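Local coordinates for avidin-related protein 4/5 (Gallus gallus, PDB 1Y55) that binds biotin with high affinity as a tetramer of avidin-type beta barrels, each holding the vitamin in a pocket at one end, at residues 8-13 with 89-94; 18-23 with 27-32; 33-38 with 42-47; 63-68 with 74-79. The protein carries 1 engineered substitution. One frame throughout, in Å; residues are numbered along the deposited sequence. Where two conformers were deposited one is given.

Contact 1 of 4, residues 8-13 with 89-94; sequences GKWTNN and EVLKTM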
loop_
_atom_site.group_PDB
_atom_site.type_symbol
_atom_site.label_atom_id
_atom_site.label_comp_id
_atom_site.label_asym_id
_atom_site.label_seq_id
_atom_site.Cartn_x
_atom_site.Cartn_y
_atom_site.Cartn_z
ATOM N N GLY A 8 17.081 -7.397 19.932
ATOM C CA GLY A 8 18.201 -6.479 19.849
ATOM C C GLY A 8 17.776 -5.098 19.401
ATOM O O GLY A 8 16.595 -4.799 19.266
ATOM N N LYS A 9 18.755 -4.238 19.152
ATOM C CA LYS A 9 18.505 -2.853 18.750
ATOM C C LYS A 9 18.810 -2.692 17.262
ATOM O O LYS A 9 19.800 -3.232 16.762
ATOM C CB LYS A 9 19.369 -1.904 19.586
ATOM C CG LYS A 9 18.957 -0.430 19.565
ATOM C CD LYS A 9 19.863 0.438 20.441
ATOM C CE LYS A 9 19.647 0.223 21.929
ATOM N NZ LYS A 9 18.411 0.872 22.421
ATOM N N TRP A 10 17.952 -1.941 16.580
ATOM C CA TRP A 10 18.001 -1.744 15.143
ATOM C C TRP A 10 17.841 -0.259 14.842
ATOM O O TRP A 10 17.166 0.455 15.577
ATOM C CB TRP A 10 16.830 -2.469 14.468
ATOM C CG TRP A 10 16.797 -3.959 14.686
ATOM C CD1 TRP A 10 16.259 -4.612 15.751
ATOM C CD2 TRP A 10 17.305 -4.965 13.809
ATOM N NE1 TRP A 10 16.390 -5.970 15.586
ATOM C CE2 TRP A 10 17.035 -6.212 14.401
ATOM C CE3 TRP A 10 17.940 -4.944 12.565
ATOM C CZ2 TRP A 10 17.399 -7.418 13.803
ATOM C CZ3 TRP A 10 18.304 -6.135 11.977
ATOM C CH2 TRP A 10 18.023 -7.355 12.592
ATOM N N THR A 11 18.417 0.192 13.740
ATOM C CA THR A 11 18.115 1.518 13.199
ATOM C C THR A 11 17.613 1.370 11.773
ATOM O O THR A 11 17.942 0.393 11.095
ATOM C CB THR A 11 19.358 2.419 13.237
ATOM N N ASN A 12 16.810 2.325 11.320
ATOM C CA ASN A 12 16.354 2.301 9.938
ATOM C C ASN A 12 16.885 3.466 9.131
ATOM O O ASN A 12 17.620 4.325 9.627
ATOM C CB ASN A 12 14.818 2.116 9.819
ATOM C CG ASN A 12 14.009 3.335 10.204
ATOM O OD1 ASN A 12 14.478 4.475 10.154
ATOM N ND2 ASN A 12 12.757 3.084 10.594
ATOM N N ASN A 13 16.505 3.479 7.858
ATOM C CA ASN A 13 17.011 4.451 6.895
ATOM C C ASN A 13 16.605 5.900 7.216
ATOM O O ASN A 13 17.238 6.818 6.709
ATOM C CB ASN A 13 16.570 4.078 5.483
ATOM C CG ASN A 13 15.067 3.934 5.375
ATOM O OD1 ASN A 13 14.493 2.987 5.914
ATOM N ND2 ASN A 13 14.425 4.878 4.708
ATOM N N GLU A 89 22.616 -9.133 9.047
ATOM C CA GLU A 89 21.159 -9.166 9.033
ATOM C C GLU A 89 20.558 -7.837 8.611
ATOM O O GLU A 89 21.006 -6.768 9.014
ATOM C CB GLU A 89 20.638 -9.551 10.415
ATOM C CG GLU A 89 21.032 -10.980 10.757
ATOM C CD GLU A 89 20.691 -11.419 12.165
ATOM O OE1 GLU A 89 20.504 -10.568 13.022
ATOM O OE2 GLU A 89 20.634 -12.631 12.412
ATOM N N VAL A 90 19.533 -7.917 7.782
ATOM C CA VAL A 90 18.761 -6.758 7.355
ATOM C C VAL A 90 17.292 -7.104 7.514
ATOM O O VAL A 90 16.858 -8.196 7.148
ATOM C CB VAL A 90 19.038 -6.404 5.863
ATOM C CG1 VAL A 90 18.109 -5.296 5.359
ATOM C CG2 VAL A 90 20.500 -6.005 5.645
ATOM N N LEU A 91 16.524 -6.163 8.050
ATOM C CA LEU A 91 15.063 -6.255 7.990
ATOM C C LEU A 91 14.573 -5.409 6.832
ATOM O O LEU A 91 14.812 -4.200 6.805
ATOM C CB LEU A 91 14.369 -5.780 9.263
ATOM C CG LEU A 91 14.922 -6.267 10.593
ATOM C CD1 LEU A 91 14.107 -5.703 11.732
ATOM C CD2 LEU A 91 14.957 -7.786 10.642
ATOM N N LYS A 92 13.879 -6.034 5.887
ATOM C CA LYS A 92 13.179 -5.323 4.825
ATOM C C LYS A 92 11.720 -5.256 5.247
ATOM O O LYS A 92 11.117 -6.290 5.518
ATOM C CB LYS A 92 13.315 -6.078 3.499
ATOM C CG LYS A 92 14.742 -6.184 2.980
ATOM C CD LYS A 92 15.312 -4.857 2.519
ATOM C CE LYS A 92 14.742 -4.416 1.175
ATOM N NZ LYS A 92 15.318 -3.133 0.714
ATOM N N THR A 93 11.167 -4.055 5.347
ATOM C CA THR A 93 9.801 -3.874 5.803
ATOM C C THR A 93 9.008 -2.909 4.953
ATOM O O THR A 93 9.547 -2.020 4.275
ATOM C CB THR A 93 9.725 -3.367 7.274
ATOM O OG1 THR A 93 10.076 -1.978 7.365
ATOM C CG2 THR A 93 10.630 -4.151 8.193
ATOM N N MET A 94 7.710 -3.048 5.118
ATOM C CA MET A 94 6.779 -2.070 4.663
ATOM C C MET A 94 5.767 -1.838 5.753
ATOM O O MET A 94 5.510 -2.712 6.591
ATOM C CB MET A 94 6.163 -2.546 3.360
ATOM C CG MET A 94 7.246 -2.594 2.283
ATOM S SD MET A 94 6.740 -2.902 0.718
ATOM C CE MET A 94 5.887 -1.030 0.541
#
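Trp10 and Leu91 meet inside the eight-stranded antiparallel avidin barrel, where strand 8-12 and strand 89-98 are not neighbours: strand 111-120 closes the sheet between them, and the two are joined here through side chains alone. The isobutyl group of Leu91 lies over one face of the Trp10 indole, the two side chains crossing at about a right angle. Leu91 CG makes a CH-pi contact with the six-membered ring, 3.8 Å from its centroid and 16° off the ring normal. Its two methyls divide the face: CD1 hangs over the middle of the indole, while Leu91 CD2 reaches the outer rim, 3.7 Å from Trp10 CH2. Trp10 has CG beside its own backbone N (chi1 -60°), and chi2 of 85° turns the indole plane roughly perpendicular to the plane of CA, CB and CG, which presents a broad face to Leu91. The pyrrole N-H is used outside the pair, on the carbonyl O of Leu6, a bond that should limit rotation of the ring. Met18 of strand 17-20 packs against both Trp10 and Leu91 and extends this apolar interior. Asn12, on the same strand as Trp10, gives its ND2 to biotin O3, but the nearest atoms of the Trp10 side chain and the ligand are about 10 Å apart. Glu89 comes to the ring from another direction, with an extended chain whose carboxylate forms a salt bridge through OE1 to Arg120 NE. What it offers the indole is mainly its first methylene: Glu89 CB sits near the ring plane, 4.0 Å from the edge atom Trp10 CH2.

Contact 2 of 4, residues 18-23 with 27-32; sequences MTIRAV and GEFTGT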
loop_
_atom_site.group_PDB
_atom_site.type_symbol
_atom_site.label_atom_id
_atom_site.label_comp_id
_atom_site.label_asym_id
_atom_site.label_seq_id
_atom_site.Cartn_x
_atom_site.Cartn_y
_atom_site.Cartn_z
ATOM N N MET A 18 14.674 1.024 17.048
ATOM C CA MET A 18 13.788 0.187 17.834
ATOM C C MET A 18 14.601 -0.851 18.575
ATOM O O MET A 18 15.663 -1.292 18.142
ATOM C CB MET A 18 12.688 -0.451 17.029
ATOM C CG MET A 18 13.182 -1.364 16.020
ATOM S SD MET A 18 11.731 -2.269 15.215
ATOM C CE MET A 18 12.649 -3.349 14.178
ATOM N N THR A 19 14.054 -1.246 19.711
ATOM C CA THR A 19 14.658 -2.211 20.593
ATOM C C THR A 19 13.638 -3.302 20.839
ATOM O O THR A 19 12.544 -3.040 21.308
ATOM C CB THR A 19 15.037 -1.556 21.909
ATOM O OG1 THR A 19 15.862 -0.405 21.653
ATOM C CG2 THR A 19 15.895 -2.501 22.756
ATOM N N ILE A 20 14.007 -4.528 20.514
ATOM C CA ILE A 20 13.116 -5.661 20.637
ATOM C C ILE A 20 13.669 -6.593 21.706
ATOM O O ILE A 20 14.876 -6.889 21.736
ATOM C CB ILE A 20 12.967 -6.359 19.283
ATOM C CG1 ILE A 20 12.248 -5.398 18.325
ATOM C CG2 ILE A 20 12.199 -7.697 19.422
ATOM C CD1 ILE A 20 12.066 -5.857 16.905
ATOM N N ARG A 21 12.778 -7.072 22.566
ATOM C CA ARG A 21 13.146 -7.918 23.686
ATOM C C ARG A 21 13.105 -9.392 23.243
ATOM O O ARG A 21 13.135 -9.686 22.048
ATOM C CB ARG A 21 12.218 -7.620 24.873
ATOM C CG ARG A 21 12.248 -6.158 25.343
ATOM C CD ARG A 21 11.478 -5.914 26.634
ATOM N NE ARG A 21 11.449 -4.506 27.047
ATOM C CZ ARG A 21 10.565 -3.600 26.638
ATOM N NH1 ARG A 21 9.615 -3.921 25.775
ATOM N NH2 ARG A 21 10.631 -2.355 27.096
ATOM N N ALA A 22 13.087 -10.319 24.200
ATOM C CA ALA A 22 13.138 -11.734 23.885
ATOM C C ALA A 22 11.943 -12.167 23.050
ATOM O O ALA A 22 10.823 -11.728 23.279
ATOM C CB ALA A 22 13.187 -12.542 25.162
ATOM N N VAL A 23 12.211 -13.035 22.087
ATOM C CA VAL A 23 11.162 -13.648 21.279
ATOM C C VAL A 23 10.788 -14.964 21.951
ATOM O O VAL A 23 11.651 -15.796 22.230
ATOM C CB VAL A 23 11.658 -13.900 19.858
ATOM C CG1 VAL A 23 10.593 -14.571 19.028
ATOM C CG2 VAL A 23 12.093 -12.592 19.197
ATOM N N GLY A 27 6.922 -17.007 18.979
ATOM C CA GLY A 27 7.387 -15.953 18.103
ATOM C C GLY A 27 6.956 -14.564 18.517
ATOM O O GLY A 27 7.279 -13.610 17.805
ATOM N N GLU A 28 6.280 -14.411 19.647
ATOM C CA GLU A 28 5.836 -13.103 20.088
ATOM C C GLU A 28 6.978 -12.306 20.706
ATOM O O GLU A 28 7.852 -12.855 21.375
ATOM C CB GLU A 28 4.714 -13.223 21.106
ATOM C CG GLU A 28 3.518 -13.998 20.608
ATOM C CD GLU A 28 2.536 -14.270 21.717
ATOM O OE1 GLU A 28 2.983 -14.631 22.836
ATOM O OE2 GLU A 28 1.324 -14.146 21.459
ATOM N N PHE A 29 6.944 -10.996 20.499
ATOM C CA PHE A 29 7.936 -10.089 21.065
ATOM C C PHE A 29 7.327 -8.738 21.362
ATOM O O PHE A 29 6.372 -8.299 20.728
ATOM C CB PHE A 29 9.145 -9.934 20.139
ATOM C CG PHE A 29 8.807 -9.451 18.752
ATOM C CD1 PHE A 29 8.738 -8.091 18.456
ATOM C CD2 PHE A 29 8.574 -10.354 17.732
ATOM C CE1 PHE A 29 8.437 -7.653 17.170
ATOM C CE2 PHE A 29 8.259 -9.915 16.446
ATOM C CZ PHE A 29 8.199 -8.561 16.161
ATOM N N THR A 30 7.923 -8.081 22.342
ATOM C CA THR A 30 7.633 -6.700 22.640
ATOM C C THR A 30 8.889 -5.872 22.479
ATOM O O THR A 30 9.977 -6.398 22.284
ATOM C CB THR A 30 7.036 -6.586 24.032
ATOM O OG1 THR A 30 6.348 -5.327 24.170
ATOM C CG2 THR A 30 8.116 -6.685 25.118
ATOM N N GLY A 31 8.725 -4.567 22.534
ATOM C CA GLY A 31 9.843 -3.681 22.401
ATOM C C GLY A 31 9.411 -2.238 22.459
ATOM O O GLY A 31 8.291 -1.901 22.834
ATOM N N THR A 32 10.338 -1.374 22.077
ATOM C CA THR A 32 10.087 0.062 22.004
ATOM C C THR A 32 10.590 0.601 20.673
ATOM O O THR A 32 11.470 0.026 20.034
ATOM C CB THR A 32 10.750 0.825 23.147
ATOM O OG1 THR A 32 12.171 0.666 23.037
ATOM C CG2 THR A 32 10.327 0.304 24.517
HETATM O O HOH W 1 14.119 1.689 21.143
HETATM O O HOH W 2 7.314 -2.233 25.444
HETATM O O HOH W 3 9.436 -9.756 24.223
#
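Thr32 and Arg21 carry most of this beta hairpin contact, in which strands 17-20 and 28-34 of the avidin barrel run antiparallel. Thr32 pairs with Thr19 through two backbone bonds, Thr19 N to Thr32 O and Thr32 N to Thr19 O, both 2.9 Å. Their side chains lie side by side, and a water joins Thr19 OG1 to Thr32 OG1; Thr19 OG1 also meets Lys9 NZ. Arg21, just past strand 17-20, continues the pairing with an almost straight bond from its N to Thr30 O (177°). Extended from CG to NE, its side chain passes over the outer face of the hairpin and brings the guanidinium to Thr30 CG2, which lies at the edge of that group, 3.2 Å from Arg21 NH1. Arg21 NH2 reaches Thr32 CG2, so the arginine spans Thr30 and Thr32. On the barrel-interior face, Phe29 has CG wedged between its backbone N and carbonyl carbon (chi1 57°), which sets the ring beside Ile20, with Ile20 CG2 3.6 Å from Phe29 CD1. Val23, nearer the turn, lies alongside Phe29 and puts CG1 3.6 Å from Gly27 CA. Back at the guanidinium, a water accepts from Arg21 NH1 and donates to Gly31 O, 2.8 Å from the water.

Contact 3 of 4, residues 33-38 with 42-47; sequences YLTAVA and GNITLS. With BTN (biotin), chain C.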
loop_
_atom_site.group_PDB
_atom_site.type_symbol
_atom_site.label_atom_id
_atom_site.label_comp_id
_atom_site.label_asym_id
_atom_site.label_seq_id
_atom_site.Cartn_x
_atom_site.Cartn_y
_atom_site.Cartn_z
ATOM N N TYR A 33 10.006 1.723 20.283
ATOM C CA TYR A 33 10.280 2.346 19.003
ATOM C C TYR A 33 10.439 3.845 19.239
ATOM O O TYR A 33 9.532 4.468 19.791
ATOM C CB TYR A 33 9.130 2.075 18.023
ATOM C CG TYR A 33 9.499 2.214 16.568
ATOM C CD1 TYR A 33 9.642 3.463 15.969
ATOM C CD2 TYR A 33 9.701 1.095 15.775
ATOM C CE1 TYR A 33 9.979 3.588 14.622
ATOM C CE2 TYR A 33 10.034 1.214 14.439
ATOM C CZ TYR A 33 10.179 2.456 13.866
ATOM O OH TYR A 33 10.523 2.515 12.537
ATOM N N LEU A 34 11.578 4.401 18.821
ATOM C CA LEU A 34 11.834 5.839 18.882
ATOM C C LEU A 34 11.911 6.330 17.434
ATOM O O LEU A 34 12.910 6.127 16.744
ATOM C CB LEU A 34 13.121 6.149 19.647
ATOM C CG LEU A 34 13.368 7.630 19.887
ATOM C CD1 LEU A 34 12.264 8.267 20.711
ATOM C CD2 LEU A 34 14.711 7.833 20.561
ATOM N N THR A 35 10.816 6.904 16.955
ATOM C CA THR A 35 10.797 7.397 15.594
ATOM C C THR A 35 11.607 8.681 15.464
ATOM O O THR A 35 11.574 9.539 16.345
ATOM C CB THR A 35 9.373 7.586 15.068
ATOM O OG1 THR A 35 9.461 8.010 13.695
ATOM C CG2 THR A 35 8.558 8.616 15.864
ATOM N N ALA A 36 12.337 8.805 14.353
ATOM C CA ALA A 36 13.072 10.029 14.072
ATOM C C ALA A 36 12.164 11.134 13.540
ATOM O O ALA A 36 12.527 12.317 13.616
ATOM C CB ALA A 36 14.174 9.756 13.073
ATOM N N VAL A 37 11.024 10.746 12.961
ATOM C CA VAL A 37 10.114 11.646 12.259
ATOM C C VAL A 37 8.686 11.426 12.745
ATOM O O VAL A 37 8.306 10.337 13.189
ATOM C CB VAL A 37 10.177 11.464 10.718
ATOM C CG1 VAL A 37 11.551 11.870 10.190
ATOM C CG2 VAL A 37 9.836 10.030 10.305
ATOM N N ALA A 38 7.864 12.456 12.604
ATOM C CA ALA A 38 6.447 12.362 12.950
ATOM C C ALA A 38 5.722 13.522 12.310
ATOM O O ALA A 38 6.336 14.463 11.823
ATOM C CB ALA A 38 6.251 12.391 14.458
ATOM N N GLY A 42 7.969 17.553 17.582
ATOM C CA GLY A 42 8.136 18.099 18.916
ATOM C C GLY A 42 7.425 17.304 19.995
ATOM O O GLY A 42 7.699 17.479 21.187
ATOM N N ASN A 43 6.511 16.430 19.585
ATOM C CA ASN A 43 5.768 15.598 20.506
ATOM C C ASN A 43 6.327 14.181 20.657
ATOM O O ASN A 43 5.820 13.429 21.467
ATOM C CB ASN A 43 4.301 15.498 20.073
ATOM C CG ASN A 43 3.562 16.801 20.211
ATOM O OD1 ASN A 43 4.004 17.716 20.907
ATOM N ND2 ASN A 43 2.424 16.900 19.536
ATOM N N ILE A 44 7.344 13.797 19.890
ATOM C CA ILE A 44 7.755 12.390 19.874
ATOM C C ILE A 44 8.191 11.917 21.255
ATOM O O ILE A 44 8.981 12.583 21.938
ATOM C CB ILE A 44 8.899 12.164 18.881
ATOM C CG1 ILE A 44 8.401 12.318 17.441
ATOM C CG2 ILE A 44 9.521 10.775 19.073
ATOM C CD1 ILE A 44 9.498 12.500 16.443
ATOM N N THR A 45 7.665 10.762 21.644
ATOM C CA THR A 45 8.117 10.028 22.818
ATOM C C THR A 45 8.284 8.561 22.457
ATOM O O THR A 45 7.668 8.059 21.503
ATOM C CB THR A 45 7.137 10.141 23.991
ATOM O OG1 THR A 45 5.863 9.602 23.591
ATOM C CG2 THR A 45 6.950 11.599 24.407
ATOM N N LEU A 46 9.119 7.872 23.219
ATOM C CA LEU A 46 9.321 6.442 23.077
ATOM C C LEU A 46 7.982 5.725 23.140
ATOM O O LEU A 46 7.168 6.017 24.022
ATOM C CB LEU A 46 10.230 5.949 24.197
ATOM C CG LEU A 46 10.766 4.519 24.041
ATOM C CD1 LEU A 46 11.701 4.418 22.831
ATOM C CD2 LEU A 46 11.466 4.079 25.308
ATOM N N SER A 47 7.754 4.781 22.233
ATOM C CA SER A 47 6.452 4.138 22.100
ATOM C C SER A 47 6.598 2.624 22.066
ATOM O O SER A 47 7.574 2.086 21.545
ATOM C CB SER A 47 5.768 4.638 20.840
ATOM O OG SER A 47 5.471 6.027 20.951
HETATM C C11 BTN C . 2.846 10.072 14.300
HETATM O O11 BTN C . 3.400 10.851 13.324
HETATM O O12 BTN C . 1.765 10.429 14.916
HETATM C C10 BTN C . 3.452 8.800 14.700
HETATM C C9 BTN C . 4.852 8.562 14.187
HETATM C C8 BTN C . 4.860 7.905 12.810
HETATM C C7 BTN C . 6.291 7.657 12.321
HETATM C C2 BTN C . 6.358 6.822 11.012
HETATM S S1 BTN C . 5.911 5.118 11.181
HETATM C C6 BTN C . 6.474 4.849 9.489
HETATM C C5 BTN C . 7.771 5.646 9.363
HETATM N N1 BTN C . 8.942 4.908 9.797
HETATM C C3 BTN C . 9.488 5.474 10.860
HETATM O O3 BTN C . 10.565 4.996 11.461
HETATM N N2 BTN C . 8.838 6.557 11.236
HETATM C C4 BTN C . 7.732 6.839 10.333
HETATM O O HOH W 4 8.660 7.035 19.035
#
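Tyr33 presents its ring edge to biotin, with O3 in the ring plane and the phenol hydroxyl donating to it over 2.7 Å between Tyr33 OH and biotin O3. Elsewhere the ring stands roughly perpendicular to the indole of Trp68 and also meets the ring of Phe77, neighbours that should limit its movement. With CG trans to the backbone N (chi1 -159°), the phenol leads away from segment 42-47 and into the pocket. The flat ureido group of biotin is gripped at a second corner by Thr35: biotin N2 donates to Thr35 OG1 in a nearly straight bond of 2.9 Å, 174° at the hydrogen. That hydroxyl in turn donates to Val37 O, in the carbonyl plane on a lone pair, with Thr35 OG1 and Val37 O 2.6 Å apart. This bond to Val37 O probably fixes the hydroxyl's orientation and leaves its oxygen to accept from the ligand.

Ile44 packs beneath this biotin-binding loop and has the most surface covered here. It crosses Thr35 at about a right angle; its CG1 lies 3.7 Å from Ala38 CB, and its CG2 also approaches Leu34 CD1. Leu46 CD1 rests on Leu34 CB, 3.9 Å off. A water fills in where the two segments part, donating to Tyr33 O and Thr45 O and accepting from Thr35 N.

The backbones pair at Tyr33 and Ser47, where strand 28-34 ends and strand 47-53 begins as its antiparallel neighbour. Segment 35-46 is thus the connection between these adjacent barrel strands, with Val66 of strand 61-67 against Tyr33 and Ser47, and Trp108 of a neighbouring subunit against Val37.

Contact 4 of 4, residues 63-68 with 74-79; sequences GFTVHW and TTVFTG. With BTN (biotin), chain C.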
loop_
_atom_site.group_PDB
_atom_site.type_symbol
_atom_site.label_atom_id
_atom_site.label_comp_id
_atom_site.label_asym_id
_atom_site.label_seq_id
_atom_site.Cartn_x
_atom_site.Cartn_y
_atom_site.Cartn_z
ATOM N N GLY A 63 5.580 -9.423 11.803
ATOM C CA GLY A 63 4.813 -8.196 11.831
ATOM C C GLY A 63 4.852 -7.621 13.231
ATOM O O GLY A 63 5.057 -8.359 14.211
ATOM N N PHE A 64 4.657 -6.305 13.352
ATOM C CA PHE A 64 4.464 -5.691 14.644
ATOM C C PHE A 64 3.633 -4.431 14.512
ATOM O O PHE A 64 3.552 -3.817 13.456
ATOM C CB PHE A 64 5.795 -5.456 15.405
ATOM C CG PHE A 64 6.795 -4.542 14.727
ATOM C CD1 PHE A 64 6.771 -3.164 14.940
ATOM C CD2 PHE A 64 7.793 -5.069 13.934
ATOM C CE1 PHE A 64 7.717 -2.340 14.358
ATOM C CE2 PHE A 64 8.733 -4.233 13.351
ATOM C CZ PHE A 64 8.681 -2.871 13.571
ATOM N N THR A 65 3.033 -4.054 15.636
ATOM C CA THR A 65 2.246 -2.846 15.796
ATOM C C THR A 65 2.970 -1.911 16.736
ATOM O O THR A 65 3.430 -2.341 17.800
ATOM C CB THR A 65 0.885 -3.218 16.417
ATOM O OG1 THR A 65 0.168 -4.087 15.536
ATOM C CG2 THR A 65 0.014 -1.986 16.620
ATOM N N VAL A 66 3.050 -0.636 16.361
ATOM C CA VAL A 66 3.527 0.427 17.236
ATOM C C VAL A 66 2.342 1.286 17.642
ATOM O O VAL A 66 1.674 1.892 16.809
ATOM C CB VAL A 66 4.585 1.323 16.557
ATOM C CG1 VAL A 66 5.105 2.345 17.552
ATOM C CG2 VAL A 66 5.728 0.489 16.012
ATOM N N HIS A 67 2.081 1.330 18.949
ATOM C CA HIS A 67 1.095 2.233 19.526
ATOM C C HIS A 67 1.818 3.531 19.887
ATOM O O HIS A 67 2.536 3.601 20.885
ATOM C CB HIS A 67 0.426 1.592 20.761
ATOM C CG HIS A 67 -0.279 2.565 21.660
ATOM N ND1 HIS A 67 -1.646 2.707 21.810
ATOM C CD2 HIS A 67 0.274 3.480 22.484
ATOM C CE1 HIS A 67 -1.887 3.651 22.714
ATOM N NE2 HIS A 67 -0.734 4.144 23.126
ATOM N N TRP A 68 1.655 4.570 19.077
ATOM C CA TRP A 68 2.347 5.822 19.340
ATOM C C TRP A 68 1.801 6.424 20.639
ATOM O O TRP A 68 0.592 6.571 20.803
ATOM C CB TRP A 68 2.182 6.782 18.162
ATOM C CG TRP A 68 2.724 6.179 16.905
ATOM C CD1 TRP A 68 1.993 5.718 15.850
ATOM C CD2 TRP A 68 4.098 5.845 16.613
ATOM N NE1 TRP A 68 2.819 5.159 14.907
ATOM C CE2 TRP A 68 4.114 5.221 15.352
ATOM C CE3 TRP A 68 5.322 6.028 17.282
ATOM C CZ2 TRP A 68 5.288 4.790 14.750
ATOM C CZ3 TRP A 68 6.486 5.606 16.681
ATOM C CH2 TRP A 68 6.465 4.998 15.433
ATOM N N THR A 74 -1.580 4.777 14.746
ATOM C CA THR A 74 -0.972 3.465 14.934
ATOM C C THR A 74 -0.220 3.114 13.658
ATOM O O THR A 74 -0.723 3.386 12.578
ATOM C CB THR A 74 -2.055 2.407 15.187
ATOM O OG1 THR A 74 -2.763 2.711 16.392
ATOM C CG2 THR A 74 -1.454 1.027 15.393
ATOM N N THR A 75 0.961 2.506 13.772
ATOM C CA THR A 75 1.633 1.960 12.596
ATOM C C THR A 75 1.778 0.453 12.728
ATOM O O THR A 75 2.067 -0.047 13.809
ATOM C CB THR A 75 3.014 2.580 12.385
ATOM O OG1 THR A 75 2.823 3.993 12.268
ATOM C CG2 THR A 75 3.697 2.073 11.109
ATOM N N VAL A 76 1.616 -0.261 11.624
ATOM C CA VAL A 76 2.020 -1.657 11.543
ATOM C C VAL A 76 3.131 -1.791 10.524
ATOM O O VAL A 76 3.127 -1.136 9.483
ATOM C CB VAL A 76 0.840 -2.595 11.193
ATOM C CG1 VAL A 76 -0.180 -2.627 12.333
ATOM C CG2 VAL A 76 0.158 -2.208 9.882
ATOM N N PHE A 77 4.078 -2.662 10.849
ATOM C CA PHE A 77 5.191 -3.028 9.983
ATOM C C PHE A 77 5.150 -4.528 9.715
ATOM O O PHE A 77 4.877 -5.314 10.628
ATOM C CB PHE A 77 6.544 -2.755 10.662
ATOM C CG PHE A 77 6.889 -1.309 10.864
ATOM C CD1 PHE A 77 6.336 -0.586 11.912
ATOM C CD2 PHE A 77 7.823 -0.677 10.047
ATOM C CE1 PHE A 77 6.708 0.731 12.132
ATOM C CE2 PHE A 77 8.181 0.657 10.269
ATOM C CZ PHE A 77 7.610 1.345 11.299
ATOM N N THR A 78 5.452 -4.930 8.490
ATOM C CA THR A 78 5.689 -6.340 8.207
ATOM C C THR A 78 6.886 -6.477 7.298
ATOM O O THR A 78 7.191 -5.583 6.519
ATOM C CB THR A 78 4.417 -6.992 7.658
ATOM O OG1 THR A 78 4.563 -8.415 7.581
ATOM C CG2 THR A 78 4.068 -6.519 6.266
ATOM N N GLY A 79 7.575 -7.589 7.385
ATOM C CA GLY A 79 8.755 -7.783 6.580
ATOM C C GLY A 79 9.408 -9.111 6.844
ATOM O O GLY A 79 8.789 -10.041 7.376
HETATM C C11 BTN C . 2.846 10.072 14.300
HETATM O O11 BTN C . 3.400 10.851 13.324
HETATM O O12 BTN C . 1.765 10.429 14.916
HETATM C C10 BTN C . 3.452 8.800 14.700
HETATM C C9 BTN C . 4.852 8.562 14.187
HETATM C C8 BTN C . 4.860 7.905 12.810
HETATM C C7 BTN C . 6.291 7.657 12.321
HETATM C C2 BTN C . 6.358 6.822 11.012
HETATM S S1 BTN C . 5.911 5.118 11.181
HETATM C C6 BTN C . 6.474 4.849 9.489
HETATM C C5 BTN C . 7.771 5.646 9.363
HETATM N N1 BTN C . 8.942 4.908 9.797
HETATM C C3 BTN C . 9.488 5.474 10.860
HETATM O O3 BTN C . 10.565 4.996 11.461
HETATM N N2 BTN C . 8.838 6.557 11.236
HETATM C C4 BTN C . 7.732 6.839 10.333
HETATM O O HOH W 5 -2.343 1.124 18.822
#
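Phe64 and Phe77 are paired across a beta hairpin of the avidin barrel, strands 61-67 and 74-83 running antiparallel with Phe64-Phe77 and Val66-Thr75 as hydrogen-bonded pairs. Backbone bonds come two to a pair; Val66 N to Thr75 O is 2.8 Å, while the return bond, Thr75 N to Val66 O, stretches to 3.2 Å.

Aromatic and apolar contacts fill the interior face. The two phenyl planes lie within 18° of each other but are slid apart, so what covers the Phe64 face is chiefly Phe77 CB, a CH-pi contact 3.8 Å from the ring centroid. Phe64 CE1 closes to 3.3 Å from Phe77 CD1. Val66 CG2 touches Phe77 CE1, while Val66 CG1 lies over one face of Trp68, toward its rim. The opposite face of that indole takes the biotin tail, C9 over its centre and C10 3.5 Å from Trp68 CG.

On the outer face, Thr65 and Val76 lie side by side, and Val76 packs on Val76 of a neighbouring subunit.

One polar side-chain bond completes the hairpin: Trp68 NE1 donates at the indole edge to Thr75 OG1, 2.9 Å away, the acceptor lying 2° out of the Trp68 plane. That same Thr75 OG1 lies 3.5 Å from biotin S1.

Overall arrangement
From the N terminus, strand 8-12 opens the long loop that contact 1 closes only at 89-94; the other three are nested inside it. Contact 2 closes the first of them, a short hairpin, and contact 3 follows on the same strand 28-34, closing the loop that leads to strand 47-53. Contact 4 comes next as another hairpin, and its second strand neighbours strand 89-98 of contact 1, Met94 O meeting Thr78 N. These three stand in series and none crosses another. Inside the barrel, Met18 of contact 2 touches Tyr33 on the neighbouring strand and Phe64 of contact 4, while biotin touches both contacts 3 and 4 and is bonded to Asn12 of contact 1.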